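Local coordinates for pentatricopeptide repeat-containing protein 10, chloroplastic (Zea mays, PDB 4M59) that binds specific intergenic RNA regions of chloroplast transcripts, blocks exonucleases there and so stabilises the mRNAs, at residues 331-336 and 365-370; 357-362 and 369-374; 533-538 and 549-554. The protein carries 4 engineered substitutions. All blocks are in the same frame, centred on the assembly; numbering follows the deposited sequence.

Contact 1: residues 331-336 and 365-370; sequences SRFTVM and RGMEDY
F333 and Y370 make the aromatic part of the contact, an offset stack with ring centroids 4.6 Å apart and planes inclined by 28°. The overlap is uneven: F333 CD1 stands over the centre of the Y370 ring, whereas Y370 CB meets one face of the F333 ring near its rim. On the opposite face of F333, S331 O sits 3.2 Å above the plane, again near the rim. With CG of Y370 opposite the backbone N (chi1 164°), the tyrosine ring is carried over F333, and Y370 CD1 comes within 3.5 Å of F333 CB.

Sulfur adds a second interaction. M336 SD is 5.2 Å from the centroid of the Y370 ring and 53° off the ring normal, an oblique Met-aromatic contact.

M367 and the R365 carbonyl meet the far end of the F333 ring. Its CZ packs on M367 CB at 3.8 Å, and R365 O lies at the ring edge, in plane, 3.7 Å from F333 CE2. No hydrogen bond crosses between the segments; R365 NH2 forms a salt bridge with a phosphate of the bound RNA.

The contact joins helix 333-346 of predicted PPR 8 to helix 367-380 of predicted PPR 9. On its flanks M336 touches L327 of helix 317-328, and M367 reaches A396 and C400 of helix 387-400.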
loop_
_atom_site.group_PDB
_atom_site.type_symbol
_atom_site.label_atom_id
_atom_site.label_comp_id
_atom_site.label_asym_id
_atom_site.label_seq_id
_atom_site.Cartn_x
_atom_site.Cartn_y
_atom_site.Cartn_z
ATOM N N SER A 331 5.799 2.087 -14.370
ATOM C CA SER A 331 5.626 3.153 -15.333
ATOM C C SER A 331 6.709 3.126 -16.377
ATOM O O SER A 331 7.257 4.152 -16.739
ATOM C CB SER A 331 5.643 4.499 -14.637
ATOM O OG SER A 331 6.958 4.813 -14.245
ATOM N N ARG A 332 7.024 1.941 -16.864
ATOM C CA ARG A 332 8.073 1.814 -17.855
ATOM C C ARG A 332 7.507 2.092 -19.223
ATOM O O ARG A 332 7.317 1.191 -20.023
ATOM C CB ARG A 332 8.733 0.435 -17.774
ATOM C CG ARG A 332 9.773 0.335 -16.653
ATOM C CD ARG A 332 9.854 -1.046 -16.036
ATOM N NE ARG A 332 10.791 -1.937 -16.713
ATOM C CZ ARG A 332 11.948 -2.335 -16.204
ATOM N NH1 ARG A 332 12.731 -3.149 -16.893
ATOM N NH2 ARG A 332 12.323 -1.922 -15.008
ATOM N N PHE A 333 7.231 3.366 -19.481
ATOM C CA PHE A 333 6.548 3.804 -20.692
ATOM C C PHE A 333 7.092 3.226 -21.999
ATOM O O PHE A 333 6.369 2.554 -22.734
ATOM C CB PHE A 333 6.532 5.331 -20.770
ATOM C CG PHE A 333 6.011 5.992 -19.526
ATOM C CD1 PHE A 333 5.029 5.382 -18.765
ATOM C CD2 PHE A 333 6.503 7.219 -19.119
ATOM C CE1 PHE A 333 4.548 5.985 -17.622
ATOM C CE2 PHE A 333 6.025 7.830 -17.975
ATOM C CZ PHE A 333 5.045 7.210 -17.223
ATOM N N THR A 334 8.358 3.502 -22.302
ATOM C CA THR A 334 8.905 3.148 -23.597
ATOM C C THR A 334 8.777 1.679 -23.926
ATOM O O THR A 334 8.434 1.318 -25.038
ATOM C CB THR A 334 10.354 3.556 -23.679
ATOM O OG1 THR A 334 10.449 4.964 -23.455
ATOM C CG2 THR A 334 10.899 3.254 -25.032
ATOM N N VAL A 335 9.050 0.832 -22.946
ATOM C CA VAL A 335 8.943 -0.608 -23.121
ATOM C C VAL A 335 7.490 -1.046 -23.222
ATOM O O VAL A 335 7.157 -1.958 -23.964
ATOM C CB VAL A 335 9.649 -1.350 -21.975
ATOM C CG1 VAL A 335 9.018 -2.681 -21.720
ATOM C CG2 VAL A 335 11.108 -1.523 -22.290
ATOM N N MET A 336 6.620 -0.380 -22.482
ATOM C CA MET A 336 5.203 -0.631 -22.599
ATOM C C MET A 336 4.753 -0.378 -24.023
ATOM O O MET A 336 3.987 -1.136 -24.587
ATOM C CB MET A 336 4.435 0.243 -21.620
ATOM C CG MET A 336 4.633 -0.135 -20.180
ATOM S SD MET A 336 3.875 0.965 -19.006
ATOM C CE MET A 336 2.203 0.400 -19.084
ATOM N N ARG A 365 7.330 11.510 -14.753
ATOM C CA ARG A 365 7.794 12.491 -15.726
ATOM C C ARG A 365 7.666 11.956 -17.146
ATOM O O ARG A 365 8.059 10.827 -17.428
ATOM C CB ARG A 365 9.244 12.873 -15.441
ATOM C CG ARG A 365 9.634 14.258 -15.931
ATOM C CD ARG A 365 11.045 14.264 -16.482
ATOM N NE ARG A 365 11.987 14.901 -15.569
ATOM C CZ ARG A 365 12.689 15.989 -15.859
ATOM N NH1 ARG A 365 12.557 16.566 -17.044
ATOM N NH2 ARG A 365 13.524 16.500 -14.965
ATOM N N GLY A 366 7.122 12.779 -18.038
ATOM C CA GLY A 366 6.962 12.400 -19.427
ATOM C C GLY A 366 5.776 11.485 -19.661
ATOM O O GLY A 366 5.693 10.812 -20.685
ATOM N N MET A 367 4.852 11.468 -18.705
ATOM C CA MET A 367 3.671 10.619 -18.803
ATOM C C MET A 367 2.662 11.172 -19.801
ATOM O O MET A 367 1.932 10.418 -20.441
ATOM C CB MET A 367 3.016 10.463 -17.430
ATOM C CG MET A 367 1.606 9.895 -17.477
ATOM S SD MET A 367 0.932 9.540 -15.846
ATOM C CE MET A 367 -0.750 9.096 -16.268
ATOM N N GLU A 368 2.625 12.493 -19.932
ATOM C CA GLU A 368 1.677 13.147 -20.826
ATOM C C GLU A 368 1.857 12.710 -22.275
ATOM O O GLU A 368 0.879 12.519 -22.996
ATOM C CB GLU A 368 1.802 14.665 -20.718
ATOM C CG GLU A 368 1.050 15.420 -21.801
ATOM C CD GLU A 368 1.279 16.916 -21.733
ATOM O OE1 GLU A 368 0.803 17.630 -22.639
ATOM O OE2 GLU A 368 1.932 17.378 -20.777
ATOM N N ASP A 369 3.105 12.558 -22.701
ATOM C CA ASP A 369 3.389 12.179 -24.063
ATOM C C ASP A 369 3.075 10.729 -24.260
ATOM O O ASP A 369 2.689 10.309 -25.335
ATOM C CB ASP A 369 4.851 12.429 -24.370
ATOM C CG ASP A 369 5.159 12.284 -25.811
ATOM O OD1 ASP A 369 4.346 12.723 -26.628
ATOM O OD2 ASP A 369 6.212 11.719 -26.132
ATOM N N TYR A 370 3.239 9.959 -23.202
ATOM C CA TYR A 370 2.932 8.552 -23.234
ATOM C C TYR A 370 1.467 8.366 -23.509
ATOM O O TYR A 370 1.092 7.689 -24.441
ATOM C CB TYR A 370 3.319 7.926 -21.909
ATOM C CG TYR A 370 2.737 6.568 -21.626
ATOM C CD1 TYR A 370 3.302 5.423 -22.129
ATOM C CD2 TYR A 370 1.646 6.438 -20.811
ATOM C CE1 TYR A 370 2.775 4.203 -21.845
ATOM C CE2 TYR A 370 1.123 5.225 -20.531
ATOM C CZ TYR A 370 1.684 4.117 -21.042
ATOM O OH TYR A 370 1.127 2.920 -20.737
#

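Contact 2: residues 357-362 and 369-374. Engineered in segment 357-362: S362 (natural residue Cys). With PO4 (phosphate ion), chain E.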
loop_
_atom_site.group_PDB
_atom_site.type_symbol
_atom_site.label_atom_id
_atom_site.label_comp_id
_atom_site.label_asym_id
_atom_site.label_seq_id
_atom_site.Cartn_x
_atom_site.Cartn_y
_atom_site.Cartn_z
ATOM N N THR A 357 -5.176 -0.822 -19.041
ATOM C CA THR A 357 -3.980 -1.178 -18.336
ATOM C C THR A 357 -2.942 -0.141 -18.690
ATOM O O THR A 357 -2.221 0.336 -17.833
ATOM C CB THR A 357 -3.523 -2.572 -18.743
ATOM O OG1 THR A 357 -4.560 -3.509 -18.461
ATOM C CG2 THR A 357 -2.321 -2.978 -17.984
ATOM N N MET A 358 -2.882 0.220 -19.966
ATOM C CA MET A 358 -1.887 1.176 -20.435
ATOM C C MET A 358 -2.081 2.578 -19.863
ATOM O O MET A 358 -1.132 3.351 -19.781
ATOM C CB MET A 358 -1.866 1.222 -21.964
ATOM C CG MET A 358 -1.571 -0.119 -22.613
ATOM S SD MET A 358 -0.040 -0.125 -23.564
ATOM C CE MET A 358 1.049 0.788 -22.479
ATOM N N LEU A 359 -3.307 2.912 -19.465
ATOM C CA LEU A 359 -3.579 4.241 -18.952
ATOM C C LEU A 359 -3.685 4.264 -17.441
ATOM O O LEU A 359 -3.900 5.308 -16.840
ATOM C CB LEU A 359 -4.866 4.781 -19.544
ATOM C CG LEU A 359 -4.960 4.756 -21.052
ATOM C CD1 LEU A 359 -6.327 5.176 -21.432
ATOM C CD2 LEU A 359 -3.952 5.687 -21.618
ATOM N N ALA A 360 -3.537 3.104 -16.828
ATOM C CA ALA A 360 -3.605 3.003 -15.390
ATOM C C ALA A 360 -2.221 3.169 -14.827
ATOM O O ALA A 360 -1.939 2.741 -13.718
ATOM C CB ALA A 360 -4.149 1.678 -15.004
ATOM N N VAL A 361 -1.341 3.760 -15.626
ATOM C CA VAL A 361 0.072 3.857 -15.289
ATOM C C VAL A 361 0.330 4.775 -14.102
ATOM O O VAL A 361 -0.485 5.635 -13.772
ATOM C CB VAL A 361 0.910 4.321 -16.493
ATOM C CG1 VAL A 361 0.731 5.811 -16.730
ATOM C CG2 VAL A 361 2.377 3.972 -16.288
ATOM N N SER A 362 1.477 4.579 -13.462
ATOM C CA SER A 362 1.860 5.364 -12.296
ATOM C C SER A 362 2.395 6.731 -12.706
ATOM O O SER A 362 3.308 6.829 -13.523
ATOM C CB SER A 362 2.903 4.615 -11.476
ATOM O OG SER A 362 3.052 3.286 -11.944
ATOM N N ASP A 369 3.105 12.558 -22.701
ATOM C CA ASP A 369 3.389 12.179 -24.063
ATOM C C ASP A 369 3.075 10.729 -24.260
ATOM O O ASP A 369 2.689 10.309 -25.335
ATOM C CB ASP A 369 4.851 12.429 -24.370
ATOM C CG ASP A 369 5.159 12.284 -25.811
ATOM O OD1 ASP A 369 4.346 12.723 -26.628
ATOM O OD2 ASP A 369 6.212 11.719 -26.132
ATOM N N TYR A 370 3.239 9.959 -23.202
ATOM C CA TYR A 370 2.932 8.552 -23.234
ATOM C C TYR A 370 1.467 8.366 -23.509
ATOM O O TYR A 370 1.092 7.689 -24.441
ATOM C CB TYR A 370 3.319 7.926 -21.909
ATOM C CG TYR A 370 2.737 6.568 -21.626
ATOM C CD1 TYR A 370 3.302 5.423 -22.129
ATOM C CD2 TYR A 370 1.646 6.438 -20.811
ATOM C CE1 TYR A 370 2.775 4.203 -21.845
ATOM C CE2 TYR A 370 1.123 5.225 -20.531
ATOM C CZ TYR A 370 1.684 4.117 -21.042
ATOM O OH TYR A 370 1.127 2.920 -20.737
ATOM N N VAL A 371 0.640 9.002 -22.698
ATOM C CA VAL A 371 -0.794 8.921 -22.849
ATOM C C VAL A 371 -1.231 9.368 -24.220
ATOM O O VAL A 371 -2.143 8.812 -24.801
ATOM C CB VAL A 371 -1.479 9.787 -21.810
ATOM C CG1 VAL A 371 -2.969 9.648 -21.911
ATOM C CG2 VAL A 371 -1.025 9.391 -20.444
ATOM N N THR A 372 -0.566 10.377 -24.743
ATOM C CA THR A 372 -0.867 10.836 -26.073
ATOM C C THR A 372 -0.487 9.761 -27.052
ATOM O O THR A 372 -1.166 9.546 -28.037
ATOM C CB THR A 372 -0.107 12.105 -26.385
ATOM O OG1 THR A 372 -0.387 13.082 -25.385
ATOM C CG2 THR A 372 -0.541 12.647 -27.701
ATOM N N ARG A 373 0.601 9.063 -26.767
ATOM C CA ARG A 373 1.088 8.040 -27.670
ATOM C C ARG A 373 0.225 6.803 -27.627
ATOM O O ARG A 373 0.199 6.036 -28.569
ATOM C CB ARG A 373 2.533 7.694 -27.348
ATOM C CG ARG A 373 3.353 7.369 -28.556
ATOM C CD ARG A 373 3.299 8.502 -29.554
ATOM N NE ARG A 373 4.080 9.671 -29.168
ATOM C CZ ARG A 373 3.740 10.922 -29.458
ATOM N NH1 ARG A 373 2.624 11.181 -30.116
ATOM N NH2 ARG A 373 4.507 11.921 -29.076
ATOM N N VAL A 374 -0.480 6.617 -26.523
ATOM C CA VAL A 374 -1.401 5.512 -26.362
ATOM C C VAL A 374 -2.708 5.836 -27.024
ATOM O O VAL A 374 -3.262 5.042 -27.763
ATOM C CB VAL A 374 -1.695 5.266 -24.893
ATOM C CG1 VAL A 374 -2.801 4.284 -24.746
ATOM C CG2 VAL A 374 -0.481 4.767 -24.193
HETATM P P PO4 E . 6.338 15.950 -29.486
HETATM O O1 PO4 E . 5.853 14.542 -29.728
HETATM O O2 PO4 E . 7.337 15.950 -28.353
HETATM O O3 PO4 E . 6.997 16.478 -30.738
HETATM O O4 PO4 E . 5.167 16.832 -29.124
#
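L359 and V374 meet because their branches are turned toward one another: with CD1 of L359 anti to CA (chi2 174°), the other methyl, CD2, is turned back against V374, which holds CG1 opposite its backbone N (chi1 171°). L359 CD2 and V374 CG1 come to 3.6 Å, and the same L359 CD2 reaches V371 CG1 at 4.1 Å, so one leucine branch lies against both valines. V374 CG1 also approaches M358 CB at 4.2 Å.

Y370 meets V374, V361 and M358. V374 CG2 stands 3.9 Å above the ring near its rim, on the face opposite the one stacked on F333. V361 CG1 touches Y370 CE2 obliquely at 3.9 Å. M358 O lies at the ring edge, in plane, where the Y370 hydroxyl donates a hydrogen bond to it. The modelled O-to-O length is improbably short and the hydroxyl is not securely placed, so the length should not be read as evidence of bond strength.

On the outer side of helix 367-380, R373 NH2 forms a salt bridge to D369 OD1 at 2.6 Å and a weak hydrogen bond to phosphate O1 at 3.0 Å. This ion, probably from the crystallisation liquor, is also bonded by R121 of the second subunit, while R373 NH1 pairs with E376.

The chemistry therefore divides in two: a buried, mostly apolar interface within predicted PPR 9, in which the tyrosine hydroxyl appears to bond a main-chain carbonyl, with doubtful geometry, and an outward ionic cluster in which R373 probably offsets charge on D369, E376 and the phosphate.

Contact 3: residues 533-538 and 549-554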
loop_
_atom_site.group_PDB
_atom_site.type_symbol
_atom_site.label_atom_id
_atom_site.label_comp_id
_atom_site.label_asym_id
_atom_site.label_seq_id
_atom_site.Cartn_x
_atom_site.Cartn_y
_atom_site.Cartn_z
ATOM N N SER A 533 3.214 19.493 10.850
ATOM C CA SER A 533 2.647 20.730 10.373
ATOM C C SER A 533 2.258 21.582 11.551
ATOM O O SER A 533 2.505 22.775 11.571
ATOM C CB SER A 533 1.401 20.447 9.580
ATOM O OG SER A 533 0.289 20.682 10.409
ATOM N N MET A 534 1.641 20.965 12.542
ATOM C CA MET A 534 1.265 21.699 13.731
ATOM C C MET A 534 2.499 22.184 14.438
ATOM O O MET A 534 2.489 23.215 15.080
ATOM C CB MET A 534 0.431 20.836 14.659
ATOM C CG MET A 534 -0.855 20.385 14.050
ATOM S SD MET A 534 -1.911 21.734 13.568
ATOM C CE MET A 534 -2.470 22.265 15.163
ATOM N N LEU A 535 3.577 21.439 14.310
ATOM C CA LEU A 535 4.784 21.808 15.007
ATOM C C LEU A 535 5.447 22.983 14.339
ATOM O O LEU A 535 6.015 23.832 15.000
ATOM C CB LEU A 535 5.747 20.641 15.043
ATOM C CG LEU A 535 6.993 20.899 15.863
ATOM C CD1 LEU A 535 6.576 21.175 17.256
ATOM C CD2 LEU A 535 7.884 19.702 15.813
ATOM N N SER A 536 5.370 23.024 13.017
ATOM C CA SER A 536 6.027 24.076 12.267
ATOM C C SER A 536 5.243 25.363 12.306
ATOM O O SER A 536 5.813 26.441 12.270
ATOM C CB SER A 536 6.232 23.661 10.822
ATOM O OG SER A 536 6.864 24.692 10.100
ATOM N N ILE A 537 3.929 25.257 12.379
ATOM C CA ILE A 537 3.114 26.449 12.436
ATOM C C ILE A 537 3.257 27.133 13.785
ATOM O O ILE A 537 3.308 28.350 13.856
ATOM C CB ILE A 537 1.644 26.161 12.087
ATOM C CG1 ILE A 537 0.884 27.465 11.917
ATOM C CG2 ILE A 537 0.983 25.313 13.129
ATOM C CD1 ILE A 537 1.483 28.366 10.894
ATOM N N TYR A 538 3.344 26.352 14.851
ATOM C CA TYR A 538 3.513 26.918 16.176
ATOM C C TYR A 538 4.903 27.488 16.276
ATOM O O TYR A 538 5.132 28.489 16.943
ATOM C CB TYR A 538 3.323 25.852 17.256
ATOM C CG TYR A 538 1.909 25.372 17.457
ATOM C CD1 TYR A 538 0.828 26.153 17.100
ATOM C CD2 TYR A 538 1.659 24.136 18.003
ATOM C CE1 TYR A 538 -0.454 25.705 17.285
ATOM C CE2 TYR A 538 0.377 23.684 18.186
ATOM C CZ TYR A 538 -0.673 24.473 17.826
ATOM O OH TYR A 538 -1.945 24.016 18.019
ATOM N N GLU A 549 4.415 20.597 23.253
ATOM C CA GLU A 549 3.377 19.679 23.651
ATOM C C GLU A 549 3.040 18.776 22.494
ATOM O O GLU A 549 2.692 17.626 22.687
ATOM C CB GLU A 549 2.133 20.432 24.109
ATOM C CG GLU A 549 1.591 19.964 25.443
ATOM C CD GLU A 549 0.354 20.729 25.853
ATOM O OE1 GLU A 549 -0.104 21.580 25.068
ATOM O OE2 GLU A 549 -0.164 20.482 26.958
ATOM N N VAL A 550 3.179 19.309 21.296
ATOM C CA VAL A 550 2.928 18.530 20.104
ATOM C C VAL A 550 4.013 17.495 19.897
ATOM O O VAL A 550 3.743 16.360 19.598
ATOM C CB VAL A 550 2.837 19.424 18.879
ATOM C CG1 VAL A 550 2.692 18.620 17.640
ATOM C CG2 VAL A 550 1.679 20.318 19.006
ATOM N N PHE A 551 5.246 17.911 20.083
ATOM C CA PHE A 551 6.397 17.045 19.926
ATOM C C PHE A 551 6.322 15.827 20.830
ATOM O O PHE A 551 6.556 14.707 20.400
ATOM C CB PHE A 551 7.665 17.826 20.229
ATOM C CG PHE A 551 8.922 17.038 20.066
ATOM C CD1 PHE A 551 9.496 16.879 18.836
ATOM C CD2 PHE A 551 9.543 16.481 21.152
ATOM C CE1 PHE A 551 10.644 16.170 18.694
ATOM C CE2 PHE A 551 10.695 15.773 21.007
ATOM C CZ PHE A 551 11.242 15.617 19.780
ATOM N N ASP A 552 6.002 16.050 22.090
ATOM C CA ASP A 552 5.915 14.949 23.020
ATOM C C ASP A 552 4.725 14.108 22.653
ATOM O O ASP A 552 4.775 12.891 22.701
ATOM C CB ASP A 552 5.771 15.472 24.440
ATOM C CG ASP A 552 6.922 16.359 24.846
ATOM O OD1 ASP A 552 7.937 16.383 24.127
ATOM O OD2 ASP A 552 6.819 17.024 25.901
ATOM N N SER A 553 3.657 14.770 22.258
ATOM C CA SER A 553 2.459 14.066 21.883
ATOM C C SER A 553 2.677 13.262 20.633
ATOM O O SER A 553 1.878 12.404 20.307
ATOM C CB SER A 553 1.313 15.031 21.676
ATOM O OG SER A 553 0.586 15.200 22.875
ATOM N N ILE A 554 3.748 13.556 19.913
ATOM C CA ILE A 554 4.145 12.716 18.805
ATOM C C ILE A 554 4.743 11.489 19.438
ATOM O O ILE A 554 4.463 10.365 19.035
ATOM C CB ILE A 554 5.224 13.384 17.944
ATOM C CG1 ILE A 554 4.629 14.503 17.100
ATOM C CG2 ILE A 554 5.900 12.385 17.027
ATOM C CD1 ILE A 554 5.643 15.225 16.278
#
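The antiparallel helix pair of predicted PPR 14, a helix-turn-helix hairpin of the kind from which PPR proteins are built, is joined here around V550 and L535. The axes of the short helical segments 533-538 and 549-554 approach to 9.5 Å, with 163° between their N-to-C directions. The backbones are nearest at L535 and V550, whose CA atoms are 6.3 Å apart.

V550 projects from its helix toward three residues of the other. Its two methyls diverge: CG1 lies opposite the backbone N (chi1 175°) and faces M534 CB at 4.3 Å, while CG2 comes to the edge of the Y538 ring, 3.7 Å from CE2. Because V550 CG2 lies in the plane of that ring, the valine meets ring hydrogens and not the pi face. L535 contributes through both branches: CD1 lies 4.4 Å from V550 CB, and CD2 is at the edge of the F551 ring, 4.4 Å from F551 CD1.

Beyond the pair, the M534 side chain packs on M512 and F516 of helix 509-519. L535 and F551 both touch T565 of helix 563-575. S536 packs on a sugar of the bound RNA.

No hydrogen bond links the two segments, and the 201 Å² they bury together belongs to aliphatic and aromatic residues. Van der Waals packing thus holds this part of the hairpin, while the one polar group among the touching side chains, the Y538 hydroxyl, is satisfied by a hydrogen bond to E513 outside it.

In the fold
Contacts 1 and 2 are neighbours, their centres 6 Å apart, and both end on helix 367-380, sharing D369 and Y370. They also touch directly, F333 CE1 lying 3.2 Å from V361 CG2. Contact 1 runs between consecutive predicted repeats, whereas contact 2 lies within one of them, so helix 367-380 is packed against helices 333-346 and 352-359, which follow each other in the chain. Contact 3 comes later in the sequence, its centre about 40 Å from the other two, with no touch between them. Packing of both kinds, repeated along the chain, is consistent with the superhelix that PPR proteins form around RNA.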